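PDB 6KGU: penicillin-binding protein PbpB from Mycobacterium tuberculosis, which synthesises cross-linked peptidoglycan for the cell wall from lipid intermediates and is a target of beta-lactam antibiotics such as aztreonam. Local coordinates for residues G19-R24 with A157-T162; D153-V158 with S191-T196. All coordinates share one frame; numbering follows the deposited sequence.

Interaction 1. Residues G19-R24 with A157-T162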
ATOM      1  N   GLY A  19      21.670  20.353  -0.535  1.00 31.64           N
ATOM      2  CA  GLY A  19      20.453  20.540  -1.293  1.00 38.11           C
ATOM      3  C   GLY A  19      19.207  20.290  -0.455  1.00 32.78           C
ATOM      4  O   GLY A  19      19.245  19.768   0.663  1.00 34.18           O
ATOM      5  N   SER A  20      18.072  20.691  -1.006  1.00 33.67           N
ATOM      6  CA  SER A  20      16.784  20.589  -0.333  0.82 36.71           C
ATOM      7  C   SER A  20      16.038  19.331  -0.763  1.00 36.76           C
ATOM      8  O   SER A  20      16.333  18.725  -1.793  1.00 34.91           O
ATOM      9  CB  SER A  20      15.922  21.820  -0.628  0.82 33.65           C
ATOM     10  OG  SER A  20      16.510  22.994  -0.100  0.82 33.82           O
ATOM     11  N   ILE A  21      15.043  18.956   0.039  1.00 37.68           N
ATOM     12  CA  ILE A  21      14.086  17.910  -0.301  1.00 32.83           C
ATOM     13  C   ILE A  21      12.718  18.579  -0.340  1.00 31.79           C
ATOM     14  O   ILE A  21      12.280  19.151   0.664  1.00 32.49           O
ATOM     15  CB  ILE A  21      14.102  16.749   0.717  1.00 32.30           C
ATOM     16  CG1 ILE A  21      15.489  16.097   0.800  1.00 33.29           C
ATOM     17  CG2 ILE A  21      13.011  15.716   0.364  1.00 29.85           C
ATOM     18  CD1 ILE A  21      15.632  15.023   1.887  1.00 30.47           C
ATOM     19  N   VAL A  22      12.055  18.528  -1.500  1.00 31.51           N
ATOM     20  CA  VAL A  22      10.776  19.200  -1.696  1.00 33.75           C
ATOM     21  C   VAL A  22       9.775  18.192  -2.247  1.00 31.51           C
ATOM     22  O   VAL A  22      10.144  17.129  -2.743  1.00 31.84           O
ATOM     23  CB  VAL A  22      10.896  20.426  -2.645  1.00 35.15           C
ATOM     24  CG1 VAL A  22      12.024  21.349  -2.200  1.00 31.81           C
ATOM     25  CG2 VAL A  22      11.125  19.979  -4.091  1.00 32.61           C
ATOM     26  N   ASP A  23       8.490  18.537  -2.159  1.00 31.59           N
ATOM     27  CA  ASP A  23       7.449  17.669  -2.690  1.00 30.07           C
ATOM     28  C   ASP A  23       7.248  17.977  -4.178  1.00 32.26           C
ATOM     29  O   ASP A  23       7.951  18.808  -4.756  1.00 32.90           O
ATOM     30  CB  ASP A  23       6.165  17.792  -1.858  1.00 30.51           C
ATOM     31  CG  ASP A  23       5.272  19.001  -2.256  1.00 38.11           C
ATOM     32  OD1 ASP A  23       5.717  19.915  -2.977  1.00 33.48           O
ATOM     33  OD2 ASP A  23       4.097  19.030  -1.808  1.00 34.58           O
ATOM     34  N   ARG A  24       6.285  17.294  -4.814  1.00 29.28           N
ATOM     35  CA  ARG A  24       6.115  17.408  -6.260  1.00 31.31           C
ATOM     36  C   ARG A  24       5.805  18.837  -6.705  1.00 35.78           C
ATOM     37  O   ARG A  24       6.054  19.189  -7.864  1.00 33.76           O
ATOM     38  CB  ARG A  24       5.019  16.446  -6.740  1.00 32.32           C
ATOM     39  CG  ARG A  24       3.583  16.840  -6.383  1.00 34.65           C
ATOM     40  CD  ARG A  24       2.571  15.723  -6.744  1.00 32.27           C
ATOM     41  NE  ARG A  24       2.507  15.433  -8.187  1.00 32.17           N
ATOM     42  CZ  ARG A  24       2.944  14.322  -8.773  1.00 37.93           C
ATOM     43  NH1 ARG A  24       3.493  13.348  -8.067  1.00 29.41           N
ATOM     44  NH2 ARG A  24       2.822  14.178 -10.085  1.00 39.41           N
ATOM     45  N   ALA A 157      24.745  11.584  -0.901  1.00 34.11           N
ATOM     46  CA  ALA A 157      25.700  12.014  -1.921  1.00 39.53           C
ATOM     47  C   ALA A 157      25.071  13.010  -2.883  1.00 36.32           C
ATOM     48  O   ALA A 157      25.702  14.004  -3.259  1.00 42.01           O
ATOM     49  CB  ALA A 157      26.245  10.805  -2.682  1.00 41.49           C
ATOM     50  N   VAL A 158      23.814  12.779  -3.267  1.00 35.07           N
ATOM     51  CA  VAL A 158      23.105  13.735  -4.118  1.00 33.88           C
ATOM     52  C   VAL A 158      22.862  15.040  -3.370  1.00 41.02           C
ATOM     53  O   VAL A 158      23.022  16.135  -3.927  1.00 34.84           O
ATOM     54  CB  VAL A 158      21.782  13.120  -4.623  1.00 38.18           C
ATOM     55  CG1 VAL A 158      21.012  14.122  -5.453  1.00 36.73           C
ATOM     56  CG2 VAL A 158      22.052  11.854  -5.430  1.00 35.15           C
ATOM     57  N   LEU A 159      22.464  14.946  -2.098  1.00 37.45           N
ATOM     58  CA  LEU A 159      22.121  16.130  -1.321  1.00 34.88           C
ATOM     59  C   LEU A 159      23.354  16.874  -0.805  1.00 35.25           C
ATOM     60  O   LEU A 159      23.318  18.107  -0.672  1.00 33.83           O
ATOM     61  CB  LEU A 159      21.220  15.723  -0.142  1.00 31.37           C
ATOM     62  CG  LEU A 159      19.798  15.243  -0.498  1.00 27.38           C
ATOM     63  CD1 LEU A 159      19.164  14.474   0.674  1.00 30.16           C
ATOM     64  CD2 LEU A 159      18.921  16.446  -0.911  1.00 27.34           C
ATOM     65  N   ALA A 160      24.427  16.151  -0.478  1.00 32.88           N
ATOM     66  CA  ALA A 160      25.591  16.778   0.146  1.00 39.55           C
ATOM     67  C   ALA A 160      26.516  17.452  -0.857  1.00 39.90           C
ATOM     68  O   ALA A 160      27.233  18.391  -0.490  1.00 44.08           O
ATOM     69  CB  ALA A 160      26.399  15.747   0.934  1.00 34.31           C
ATOM     70  N   GLY A 161      26.546  16.982  -2.098  1.00 42.82           N
ATOM     71  CA  GLY A 161      27.542  17.489  -3.022  1.00 41.02           C
ATOM     72  C   GLY A 161      28.960  17.131  -2.579  1.00 38.33           C
ATOM     73  O   GLY A 161      29.194  16.173  -1.843  1.00 39.60           O
ATOM     74  N   THR A 162      29.918  17.930  -3.051  1.00 42.38           N
ATOM     75  CA  THR A 162      31.330  17.693  -2.773  1.00 41.77           C
ATOM     76  C   THR A 162      32.021  19.020  -2.519  1.00 43.20           C
ATOM     77  O   THR A 162      31.921  19.934  -3.339  1.00 38.21           O
ATOM     78  CB  THR A 162      32.006  16.970  -3.933  1.00 41.45           C
ATOM     79  OG1 THR A 162      31.261  15.792  -4.257  1.00 40.48           O
ATOM     80  CG2 THR A 162      33.456  16.593  -3.574  1.00 39.64           C
TER

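Interaction 2. Residues D153-V158 with S191-T196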
ATOM      1  N   ASP A 153      19.907  10.247   4.385  1.00 32.21           N
ATOM      2  CA  ASP A 153      21.048   9.348   4.380  1.00 37.17           C
ATOM      3  C   ASP A 153      21.228   8.683   3.020  1.00 36.37           C
ATOM      4  O   ASP A 153      22.300   8.777   2.419  1.00 33.21           O
ATOM      5  CB  ASP A 153      20.879   8.297   5.476  1.00 32.47           C
ATOM      6  CG  ASP A 153      22.017   7.323   5.520  1.00 34.53           C
ATOM      7  OD1 ASP A 153      23.177   7.769   5.541  1.00 37.12           O
ATOM      8  OD2 ASP A 153      21.751   6.113   5.556  1.00 39.01           O
ATOM      9  N   SER A 154      20.180   8.021   2.514  1.00 28.75           N
ATOM     10  CA  SER A 154      20.330   7.192   1.319  1.00 33.60           C
ATOM     11  C   SER A 154      20.612   8.030   0.081  1.00 33.63           C
ATOM     12  O   SER A 154      21.242   7.542  -0.856  1.00 31.24           O
ATOM     13  CB  SER A 154      19.081   6.333   1.092  1.00 34.33           C
ATOM     14  OG  SER A 154      17.954   7.136   0.756  1.00 30.16           O
ATOM     15  N   LEU A 155      20.144   9.280   0.047  1.00 30.84           N
ATOM     16  CA  LEU A 155      20.488  10.203  -1.025  1.00 27.58           C
ATOM     17  C   LEU A 155      21.529  11.244  -0.601  1.00 31.23           C
ATOM     18  O   LEU A 155      21.609  12.311  -1.217  1.00 33.25           O
ATOM     19  CB  LEU A 155      19.225  10.904  -1.539  1.00 29.64           C
ATOM     20  CG  LEU A 155      18.213   9.943  -2.176  1.00 36.79           C
ATOM     21  CD1 LEU A 155      17.023  10.699  -2.751  1.00 32.69           C
ATOM     22  CD2 LEU A 155      18.895   9.081  -3.246  1.00 35.38           C
ATOM     23  N   ASP A 156      22.321  10.962   0.436  1.00 31.17           N
ATOM     24  CA  ASP A 156      23.217  11.981   0.974  1.00 34.79           C
ATOM     25  C   ASP A 156      24.204  12.484  -0.076  1.00 35.74           C
ATOM     26  O   ASP A 156      24.476  13.687  -0.151  1.00 35.63           O
ATOM     27  CB  ASP A 156      23.963  11.430   2.186  1.00 32.03           C
ATOM     28  CG  ASP A 156      24.787  12.478   2.881  1.00 36.93           C
ATOM     29  OD1 ASP A 156      24.189  13.455   3.404  1.00 35.63           O
ATOM     30  OD2 ASP A 156      26.024  12.309   2.923  1.00 36.05           O
ATOM     31  N   ALA A 157      24.745  11.584  -0.901  1.00 34.11           N
ATOM     32  CA  ALA A 157      25.700  12.014  -1.921  1.00 39.53           C
ATOM     33  C   ALA A 157      25.071  13.010  -2.883  1.00 36.32           C
ATOM     34  O   ALA A 157      25.702  14.004  -3.259  1.00 42.01           O
ATOM     35  CB  ALA A 157      26.245  10.805  -2.682  1.00 41.49           C
ATOM     36  N   VAL A 158      23.814  12.779  -3.267  1.00 35.07           N
ATOM     37  CA  VAL A 158      23.105  13.735  -4.118  1.00 33.88           C
ATOM     38  C   VAL A 158      22.862  15.040  -3.370  1.00 41.02           C
ATOM     39  O   VAL A 158      23.022  16.135  -3.927  1.00 34.84           O
ATOM     40  CB  VAL A 158      21.782  13.120  -4.623  1.00 38.18           C
ATOM     41  CG1 VAL A 158      21.012  14.122  -5.453  1.00 36.73           C
ATOM     42  CG2 VAL A 158      22.052  11.854  -5.430  1.00 35.15           C
ATOM     43  N   SER A 191      22.425  18.863  -4.976  1.00 36.24           N
ATOM     44  CA  SER A 191      21.239  19.030  -5.801  1.00 39.30           C
ATOM     45  C   SER A 191      19.982  18.907  -4.948  1.00 40.71           C
ATOM     46  O   SER A 191      20.003  18.363  -3.838  1.00 36.78           O
ATOM     47  CB  SER A 191      21.220  17.994  -6.924  1.00 44.57           C
ATOM     48  OG  SER A 191      22.334  18.168  -7.777  1.00 48.70           O
ATOM     49  N   THR A 192      18.879  19.433  -5.473  1.00 35.32           N
ATOM     50  CA  THR A 192      17.594  19.353  -4.796  1.00 39.39           C
ATOM     51  C   THR A 192      16.818  18.133  -5.279  1.00 39.42           C
ATOM     52  O   THR A 192      16.773  17.852  -6.477  1.00 33.08           O
ATOM     53  CB  THR A 192      16.789  20.633  -5.030  1.00 40.97           C
ATOM     54  OG1 THR A 192      17.308  21.664  -4.179  1.00 45.27           O
ATOM     55  CG2 THR A 192      15.308  20.423  -4.699  1.00 39.24           C
ATOM     56  N   VAL A 193      16.223  17.403  -4.335  1.00 36.89           N
ATOM     57  CA  VAL A 193      15.509  16.158  -4.606  1.00 31.04           C
ATOM     58  C   VAL A 193      14.006  16.444  -4.579  1.00 34.03           C
ATOM     59  O   VAL A 193      13.461  16.853  -3.548  1.00 31.98           O
ATOM     60  CB  VAL A 193      15.897  15.067  -3.588  1.00 36.17           C
ATOM     61  CG1 VAL A 193      14.945  13.882  -3.664  1.00 35.01           C
ATOM     62  CG2 VAL A 193      17.350  14.599  -3.816  1.00 28.55           C
ATOM     63  N   VAL A 194      13.333  16.229  -5.709  1.00 36.66           N
ATOM     64  CA  VAL A 194      11.894  16.461  -5.848  1.00 29.52           C
ATOM     65  C   VAL A 194      11.169  15.125  -5.687  1.00 33.53           C
ATOM     66  O   VAL A 194      11.375  14.205  -6.483  1.00 31.19           O
ATOM     67  CB  VAL A 194      11.556  17.091  -7.211  1.00 37.20           C
ATOM     68  CG1 VAL A 194      10.054  17.368  -7.315  1.00 31.27           C
ATOM     69  CG2 VAL A 194      12.392  18.376  -7.466  1.00 37.04           C
ATOM     70  N   LEU A 195      10.322  15.011  -4.663  1.00 31.07           N
ATOM     71  CA  LEU A 195       9.587  13.776  -4.417  1.00 30.73           C
ATOM     72  C   LEU A 195       8.271  13.756  -5.196  1.00 32.72           C
ATOM     73  O   LEU A 195       7.751  14.793  -5.613  1.00 28.78           O
ATOM     74  CB  LEU A 195       9.298  13.601  -2.923  1.00 26.99           C
ATOM     75  CG  LEU A 195      10.543  13.664  -2.025  1.00 33.00           C
ATOM     76  CD1 LEU A 195      10.186  13.504  -0.564  1.00 29.16           C
ATOM     77  CD2 LEU A 195      11.546  12.586  -2.447  1.00 28.58           C
ATOM     78  N   THR A 196       7.726  12.550  -5.373  1.00 28.96           N
ATOM     79  CA  THR A 196       6.372  12.415  -5.902  1.00 28.24           C
ATOM     80  C   THR A 196       5.300  12.797  -4.885  1.00 33.04           C
ATOM     81  O   THR A 196       4.136  12.956  -5.276  1.00 27.61           O
ATOM     82  CB  THR A 196       6.135  10.977  -6.377  1.00 31.54           C
ATOM     83  OG1 THR A 196       6.367  10.070  -5.288  1.00 31.52           O
ATOM     84  CG2 THR A 196       7.077  10.621  -7.521  1.00 25.90           C
TER

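Interaction 1. Residues G19-R24 with A157-T162
Gly19 and Leu159 make a buried backbone-to-backbone contact that joins the C-terminal end of helix 156-160 to the loop leading into strand 21-22, within the N-terminal part of the chain that belongs to the PBP dimerisation family. Gly19 N donates to Leu159 O over 2.8 Å, an almost straight bond (171° at the hydrogen), with the donor lying in the carbonyl plane. Leu159 sits in the last turn, where carbonyls generally run out of N-H partners further along their own helix, and the loop supplies one. A residue without a side chain fits at position 19: a CB there would point at the helix, about 3.7 Å from Leu159 O, and glycine keeps this approach uncrowded. The CA atoms of Gly19 and Leu159 are 4.7 Å apart.

Leu159 is the one helix residue that lays its side chain on the other segment, and its two methyls divide the work. Leu159 CD2 rests against the backbone, 3.6 Å from Ser20 O and close to Gly19 O as well. Leu159 CD1 meets Ile21 CD1 at 3.8 Å. In Ile21, CG1 stands beside the backbone N, anti to the carbonyl carbon (chi1 -59°), and an extended chi2 (174°) then carries CD1 out to meet the leucine. The two side chains cross at about a right angle, with Ile21 CG1 3.9 Å from Leu159 CD2. Two branched aliphatic residues thus close an apolar patch beside the polar bond.

Leu159 also packs on Val193 and Glu152, and Gly19 O accepts a hydrogen bond from Arg126. Strand 21-22 itself runs between antiparallel strand 28-36 and parallel strand 192-195, with the helix end set against this part of the mixed sheet.

Interaction 2. Residues D153-V158 with S191-T196
The backbones of Val158 and Ser191 meet where helix 156-160 approaches the start of strand 192-195, their CA atoms 5.9 Å apart. Ser191 N donates to Val158 O over 3.0 Å; the bond is bent at the hydrogen (147°), although the donor lies nearly on the line of the carbonyl. On the helical side, Leu155 is the link between two short helices: it leaves helical geometry after helix 150-154 and takes the N-cap position of helix 156-160. Asp156 N bonds back to Asp153 O across this break.

Leucine has no side-chain acceptor to cap a helix; here its side chain serves packing and is directed at the strand. Leu155 CD1 touches both branches of Val193, CG1 at 3.9 Å and CG2 slightly farther off. One turn of chain later, Val158 CG1, anti to its own N (chi1 177°), meets Val193 CG2 at 4.0 Å and Ser191 CB at 4.1 Å, the two valines crossing at about a right angle. Val193 is beta-branched, a residue type well suited to a strand; its CG1 meets Leu155, while its CG2 is shared between Leu155 and Val158. Ser191 adds its CB to this packing, and a short side chain is compatible with the close backbone approach.

Asp156, at the first turn of its helix, turns to other partners: a salt bridge with Arg18 and hydrogen bonds with His146 and Gly147 N. Strand 192-195 runs between strands 21-22 and 412-416, and Leu155 extends the packing to Ile412 of the latter, so that the helical corner lies over one face of the mixed sheet.

Interactions 1 and 2 are two halves of one junction, their centres about 4 Å apart. Successive carbonyls of helix 156-160, those of Val158 and Leu159, accept one backbone N-H in each contact. The strands they meet, 21-22 and 192-195, are parallel neighbours, joined by probable hydrogen bonds Ser20 O to Val193 N and Val22 O to Leu195 N, both 2.9 Å. Val193 packs against Leu155, Val158 and Leu159 alike, making the apolar layer continuous. Both contacts lie on the same side of the chain's centre, and both are away from the aztreonam pocket and from Ser269, probably the residue that forms the acyl-ester intermediate.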